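Local coordinates for outer membrane protein Omp121 (Bacteroides thetaiotaomicron, PDB 5FQ8), which probably imports a nutrient across the bacterial outer membrane as a TonB-dependent receptor, a beta barrel closed by a plug domain, at residues Tyr255-Ser260 / Phe274-Asp279; Asn633-Asn638 / Thr688-Asn693. One frame throughout, in Å; residues are numbered along the deposited sequence.

Interaction 1 (Tyr255-Ser260 / Phe274-Asp279). With KR0 (3-decanoyloxypropyl decanoate), chain Q.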
loop_
_atom_site.group_PDB
_atom_site.type_symbol
_atom_site.label_atom_id
_atom_site.label_comp_id
_atom_site.label_asym_id
_atom_site.label_seq_id
_atom_site.Cartn_x
_atom_site.Cartn_y
_atom_site.Cartn_z
ATOM N N TYR B 255 -12.976 -30.515 14.096
ATOM C CA TYR B 255 -14.175 -31.266 13.743
ATOM C C TYR B 255 -14.333 -31.299 12.237
ATOM O O TYR B 255 -14.163 -30.284 11.576
ATOM C CB TYR B 255 -15.421 -30.691 14.395
ATOM C CG TYR B 255 -15.772 -29.276 14.035
ATOM C CD1 TYR B 255 -16.564 -28.998 12.936
ATOM C CD2 TYR B 255 -15.361 -28.219 14.824
ATOM C CE1 TYR B 255 -16.912 -27.709 12.614
ATOM C CE2 TYR B 255 -15.706 -26.930 14.511
ATOM C CZ TYR B 255 -16.482 -26.684 13.401
ATOM O OH TYR B 255 -16.834 -25.405 13.073
ATOM N N SER B 256 -14.617 -32.478 11.698
ATOM C CA SER B 256 -14.718 -32.667 10.262
ATOM C C SER B 256 -16.042 -33.308 9.905
ATOM O O SER B 256 -16.573 -34.113 10.667
ATOM C CB SER B 256 -13.602 -33.531 9.717
ATOM O OG SER B 256 -13.928 -33.913 8.391
ATOM N N ASN B 257 -16.562 -32.956 8.731
ATOM C CA ASN B 257 -17.799 -33.518 8.199
ATOM C C ASN B 257 -17.583 -33.766 6.717
ATOM O O ASN B 257 -17.222 -32.843 5.985
ATOM C CB ASN B 257 -18.989 -32.573 8.406
ATOM C CG ASN B 257 -19.424 -32.475 9.847
ATOM O OD1 ASN B 257 -20.071 -33.357 10.363
ATOM N ND2 ASN B 257 -19.080 -31.392 10.495
ATOM N N SER B 258 -17.803 -34.996 6.272
ATOM C CA SER B 258 -17.643 -35.339 4.866
ATOM C C SER B 258 -18.833 -36.150 4.384
ATOM O O SER B 258 -19.248 -37.095 5.054
ATOM C CB SER B 258 -16.365 -36.117 4.642
ATOM O OG SER B 258 -16.308 -36.580 3.313
ATOM N N LEU B 259 -19.359 -35.794 3.213
ATOM C CA LEU B 259 -20.502 -36.457 2.605
ATOM C C LEU B 259 -20.175 -36.828 1.164
ATOM O O LEU B 259 -19.345 -36.192 0.527
ATOM C CB LEU B 259 -21.719 -35.547 2.644
ATOM C CG LEU B 259 -23.100 -36.085 2.972
ATOM C CD1 LEU B 259 -23.129 -36.519 4.394
ATOM C CD2 LEU B 259 -24.097 -34.989 2.767
ATOM N N SER B 260 -20.841 -37.851 0.637
ATOM C CA SER B 260 -20.680 -38.158 -0.778
ATOM C C SER B 260 -21.938 -38.826 -1.314
ATOM O O SER B 260 -22.654 -39.495 -0.575
ATOM C CB SER B 260 -19.455 -39.033 -1.016
ATOM O OG SER B 260 -19.759 -40.383 -0.803
ATOM N N PHE B 274 -18.619 -33.527 -0.642
ATOM C CA PHE B 274 -18.428 -32.304 0.118
ATOM C C PHE B 274 -17.611 -32.634 1.351
ATOM O O PHE B 274 -17.849 -33.650 1.995
ATOM C CB PHE B 274 -19.764 -31.698 0.531
ATOM C CG PHE B 274 -19.664 -30.680 1.634
ATOM C CD1 PHE B 274 -19.384 -29.355 1.340
ATOM C CD2 PHE B 274 -19.869 -31.029 2.953
ATOM C CE1 PHE B 274 -19.307 -28.410 2.328
ATOM C CE2 PHE B 274 -19.787 -30.077 3.947
ATOM C CZ PHE B 274 -19.503 -28.769 3.632
ATOM N N SER B 275 -16.663 -31.775 1.689
ATOM C CA SER B 275 -15.860 -31.982 2.880
ATOM C C SER B 275 -15.729 -30.683 3.643
ATOM O O SER B 275 -15.703 -29.608 3.050
ATOM C CB SER B 275 -14.485 -32.511 2.527
ATOM O OG SER B 275 -13.877 -31.650 1.601
ATOM N N GLN B 276 -15.655 -30.794 4.963
ATOM C CA GLN B 276 -15.569 -29.643 5.840
ATOM C C GLN B 276 -14.622 -29.970 6.974
ATOM O O GLN B 276 -14.685 -31.054 7.546
ATOM C CB GLN B 276 -16.940 -29.264 6.385
ATOM C CG GLN B 276 -16.952 -28.090 7.312
ATOM C CD GLN B 276 -16.687 -28.478 8.729
ATOM O OE1 GLN B 276 -16.629 -29.648 9.046
ATOM N NE2 GLN B 276 -16.511 -27.500 9.591
ATOM N N ILE B 277 -13.747 -29.025 7.290
ATOM C CA ILE B 277 -12.710 -29.180 8.306
ATOM C C ILE B 277 -12.532 -27.843 9.001
ATOM O O ILE B 277 -12.496 -26.802 8.349
ATOM C CB ILE B 277 -11.385 -29.656 7.682
ATOM C CG1 ILE B 277 -11.560 -31.022 7.049
ATOM C CG2 ILE B 277 -10.301 -29.716 8.707
ATOM C CD1 ILE B 277 -10.318 -31.565 6.478
ATOM N N SER B 278 -12.431 -27.865 10.325
ATOM C CA SER B 278 -12.293 -26.638 11.098
ATOM C C SER B 278 -11.375 -26.882 12.278
ATOM O O SER B 278 -11.797 -27.422 13.295
ATOM C CB SER B 278 -13.638 -26.119 11.575
ATOM O OG SER B 278 -14.298 -25.459 10.520
ATOM N N ASP B 279 -10.142 -26.421 12.165
ATOM C CA ASP B 279 -9.115 -26.693 13.153
ATOM C C ASP B 279 -8.808 -25.431 13.948
ATOM O O ASP B 279 -8.596 -24.372 13.366
ATOM C CB ASP B 279 -7.864 -27.217 12.450
ATOM C CG ASP B 279 -7.058 -28.112 13.316
ATOM O OD1 ASP B 279 -7.260 -28.067 14.542
ATOM O OD2 ASP B 279 -6.226 -28.858 12.760
HETATM C C1 KR0 Q . -26.515 -17.966 5.897
HETATM O O1 KR0 Q . -26.449 -19.366 6.139
HETATM C C2 KR0 Q . -25.881 -17.795 4.529
HETATM C C3 KR0 Q . -24.437 -18.264 4.526
HETATM C C4 KR0 Q . -21.602 -23.850 5.364
HETATM O O4 KR0 Q . -24.267 -19.665 4.343
HETATM C C5 KR0 Q . -23.028 -20.241 4.847
HETATM C C6 KR0 Q . -22.799 -24.800 5.186
HETATM C C7 KR0 Q . -27.512 -20.138 6.757
HETATM C C8 KR0 Q . -22.374 -26.125 4.540
HETATM O O8 KR0 Q . -22.317 -19.537 5.532
HETATM C C9 KR0 Q . -23.486 -27.146 4.274
HETATM O O9 KR0 Q . -28.637 -20.052 6.304
HETATM C C10 KR0 Q . -22.611 -21.659 4.527
HETATM C C11 KR0 Q . -21.963 -22.395 5.707
HETATM C C12 KR0 Q . -27.216 -21.044 7.933
HETATM C C13 KR0 Q . -26.614 -22.369 7.475
HETATM C C14 KR0 Q . -22.913 -28.397 3.600
HETATM C C15 KR0 Q . -23.937 -29.253 2.861
HETATM C C16 KR0 Q . -23.366 -29.783 1.565
HETATM C C17 KR0 Q . -27.668 -23.349 6.974
HETATM C C18 KR0 Q . -27.133 -24.173 5.807
HETATM C C19 KR0 Q . -26.806 -25.614 6.195
HETATM C C20 KR0 Q . -27.892 -26.593 5.738
HETATM C C21 KR0 Q . -27.419 -28.047 5.725
HETATM C C22 KR0 Q . -28.527 -28.996 5.269
HETATM C C23 KR0 Q . -28.096 -30.448 5.144
#
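F274 and L259 exchange two backbone hydrogen bonds, L259 N to F274 O at 2.9 Å and F274 N to L259 O at 3.0 Å, as an antiparallel hydrogen-bonded pair. A chi1 of 163° sets CG of F274 anti to the backbone N and brings the ring against the lipid-like KR0, whose C14 lies over one ring face, 3.4 Å from F274 CZ; a flat apolar ring suits such a neighbour. Replacing F274 by an alanine would probably leave this alkyl chain without the ring face it rests on and open a gap. S275 pairs with S258, both on the face away from F274; their small side chains probably help the plug to approach, as S275 touches N134 and S258 touches R56. Q276 O is gripped from opposite faces of its plane, by S256 OG at 3.1 Å and N257 N at 2.9 Å. A bend at chi2 (-87°) turns the Q276 amide toward strand 255-260: OE1 takes a weak hydrogen bond from N257 ND2 at 3.3 Å, while NE2 approaches the Y255 ring obliquely. N257 OD1 is held by Y179. I277 CG1 packs alongside S256, and S278 CB sits over the Y255 ring face, 3.8 Å from its centroid, in a CH-pi contact, its OG bonded to D291. This barrel hairpin is flanked by strands 177-188 and 289-303, with D136 of the plug bonded to S258 OG.

Interaction 2 (Asn633-Asn638 / Thr688-Asn693). With MG (magnesium ion), chain L.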
loop_
_atom_site.group_PDB
_atom_site.type_symbol
_atom_site.label_atom_id
_atom_site.label_comp_id
_atom_site.label_asym_id
_atom_site.label_seq_id
_atom_site.Cartn_x
_atom_site.Cartn_y
_atom_site.Cartn_z
ATOM N N ASN B 633 20.684 -7.272 -10.517
ATOM C CA ASN B 633 21.862 -7.945 -10.008
ATOM C C ASN B 633 22.050 -9.350 -10.548
ATOM O O ASN B 633 23.054 -9.978 -10.207
ATOM C CB ASN B 633 21.814 -7.991 -8.491
ATOM C CG ASN B 633 21.994 -6.646 -7.874
ATOM O OD1 ASN B 633 22.057 -5.634 -8.563
ATOM N ND2 ASN B 633 22.076 -6.617 -6.563
ATOM N N VAL B 634 21.143 -9.860 -11.377
ATOM C CA VAL B 634 21.222 -11.231 -11.871
ATOM C C VAL B 634 21.435 -11.197 -13.372
ATOM O O VAL B 634 20.535 -10.838 -14.128
ATOM C CB VAL B 634 19.976 -12.039 -11.511
ATOM C CG1 VAL B 634 20.023 -13.377 -12.208
ATOM C CG2 VAL B 634 19.891 -12.213 -10.025
ATOM N N LEU B 635 22.605 -11.615 -13.803
ATOM C CA LEU B 635 22.981 -11.480 -15.197
ATOM C C LEU B 635 22.194 -12.461 -16.036
ATOM O O LEU B 635 22.214 -13.660 -15.775
ATOM C CB LEU B 635 24.477 -11.725 -15.347
ATOM C CG LEU B 635 25.123 -11.561 -16.710
ATOM C CD1 LEU B 635 24.906 -10.151 -17.197
ATOM C CD2 LEU B 635 26.583 -11.857 -16.579
ATOM N N GLY B 636 21.500 -11.966 -17.036
ATOM C CA GLY B 636 20.791 -12.852 -17.923
ATOM C C GLY B 636 21.732 -13.560 -18.870
ATOM O O GLY B 636 22.897 -13.208 -19.013
ATOM N N SER B 637 21.213 -14.587 -19.533
ATOM C CA SER B 637 22.015 -15.389 -20.444
ATOM C C SER B 637 21.132 -15.859 -21.576
ATOM O O SER B 637 20.050 -16.387 -21.329
ATOM C CB SER B 637 22.637 -16.592 -19.732
ATOM O OG SER B 637 23.288 -17.437 -20.660
ATOM N N ASN B 638 21.582 -15.660 -22.803
ATOM C CA ASN B 638 20.899 -16.209 -23.960
ATOM C C ASN B 638 21.626 -17.413 -24.533
ATOM O O ASN B 638 21.244 -17.909 -25.594
ATOM C CB ASN B 638 20.716 -15.129 -25.032
ATOM C CG ASN B 638 22.018 -14.472 -25.431
ATOM O OD1 ASN B 638 23.030 -14.607 -24.752
ATOM N ND2 ASN B 638 21.996 -13.748 -26.536
ATOM N N THR B 688 25.524 -10.096 -8.816
ATOM C CA THR B 688 25.670 -11.049 -7.727
ATOM C C THR B 688 25.352 -12.472 -8.133
ATOM O O THR B 688 25.541 -13.387 -7.326
ATOM C CB THR B 688 24.759 -10.691 -6.576
ATOM O OG1 THR B 688 23.465 -10.400 -7.100
ATOM C CG2 THR B 688 25.267 -9.518 -5.879
ATOM N N ALA B 689 24.858 -12.679 -9.344
ATOM C CA ALA B 689 24.578 -14.022 -9.809
ATOM C C ALA B 689 24.523 -13.999 -11.318
ATOM O O ALA B 689 24.268 -12.965 -11.926
ATOM C CB ALA B 689 23.272 -14.560 -9.232
ATOM N N GLN B 690 24.785 -15.146 -11.915
ATOM C CA GLN B 690 24.633 -15.312 -13.347
ATOM C C GLN B 690 23.830 -16.568 -13.585
ATOM O O GLN B 690 24.088 -17.593 -12.958
ATOM C CB GLN B 690 25.972 -15.396 -14.063
ATOM C CG GLN B 690 25.807 -15.585 -15.548
ATOM C CD GLN B 690 27.105 -15.730 -16.280
ATOM O OE1 GLN B 690 27.126 -15.816 -17.502
ATOM N NE2 GLN B 690 28.201 -15.770 -15.544
ATOM N N ASN B 691 22.840 -16.485 -14.460
ATOM C CA ASN B 691 22.052 -17.655 -14.807
ATOM C C ASN B 691 22.846 -18.510 -15.776
ATOM O O ASN B 691 23.197 -18.050 -16.864
ATOM C CB ASN B 691 20.726 -17.242 -15.435
ATOM C CG ASN B 691 19.856 -16.461 -14.501
ATOM O OD1 ASN B 691 19.963 -16.574 -13.287
ATOM N ND2 ASN B 691 18.965 -15.671 -15.067
ATOM N N MET B 692 23.138 -19.748 -15.397
ATOM C CA MET B 692 23.795 -20.629 -16.344
ATOM C C MET B 692 23.398 -22.063 -16.066
ATOM O O MET B 692 22.785 -22.368 -15.045
ATOM C CB MET B 692 25.312 -20.451 -16.305
ATOM C CG MET B 692 25.921 -20.398 -14.925
ATOM S SD MET B 692 27.462 -19.472 -14.892
ATOM C CE MET B 692 28.098 -19.776 -16.514
ATOM N N ASN B 693 23.725 -22.931 -17.015
ATOM C CA ASN B 693 23.478 -24.358 -16.867
ATOM C C ASN B 693 24.454 -24.965 -15.876
ATOM O O ASN B 693 25.667 -24.856 -16.050
ATOM C CB ASN B 693 23.625 -25.049 -18.217
ATOM C CG ASN B 693 22.710 -24.474 -19.259
ATOM O OD1 ASN B 693 23.155 -23.835 -20.192
ATOM N ND2 ASN B 693 21.421 -24.696 -19.106
HETATM MG MG MG L . 22.795 -3.933 -9.666
HETATM O O HOH W 1 25.429 -14.571 -19.395
HETATM O O HOH W 2 24.970 -18.909 -18.977
HETATM O O HOH W 3 23.600 -5.072 -11.113
HETATM O O HOH W 4 21.558 -2.753 -8.556
#
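N633 O is gripped by three donors. T688 N reaches N633 O in the carbonyl plane at 2.8 Å, T688 OG1 reaches the same O from above that plane at 3.2 Å, and A689 N adds a weak bond. The threonine hydroxyl can do this because chi1 (46°) places OG1 between its own backbone N and carbonyl carbon. The asparagine serves twice, since its OD1 binds the magnesium ion at 2.2 Å; two waters, A631 O and a backbone atom of another protein's chain also bind the ion. Beyond it the strands run parallel: L635 N gives a nearly straight bond (173°) to A689 O at 2.8 Å, and N691 N bonds L635 O at 3.2 Å, nearly along the carbonyl axis. V634 lays CG2 against the small A689 CB, while its side chain crosses that of N691 at about a right angle, with V634 CG1 against the amide; N691 OD1 is held by S678. On the other face L635 CD2 lies alongside the extended Q690 chain, 3.9 Å from Q690 CD, and Q690 NE2 bonds a polar side chain of the other protein. Where the strands part, one water donates to both G636 O and Q690 OE1, and a second joins S637 OG to N691 O. Such a short parallel pairing between barrel loops, beside a magnesium site shared by two proteins, probably belongs to the docking surface for a partner.

Overall arrangement
Interaction 1 closes in sequence before interaction 2 opens, and the two lie on opposite sides of the chain's centre, their own centres 47 Å apart and their nearest atoms about 38 Å apart. Interaction 1 joins consecutive strands, 252-264 and 268-280. Interaction 2 instead pairs short strands, 629-635 and 689-693, that lie in the excursions between long barrel strands; 689-693 is tied back to the wall through its antiparallel partner 661-680. Interaction 1 thus lies in the barrel wall, probably with KR0 on its membrane side and the plug on the other; interaction 2 belongs to the loop structure that meets another protein, consistent with a transporter whose barrel carries a partner on its loops.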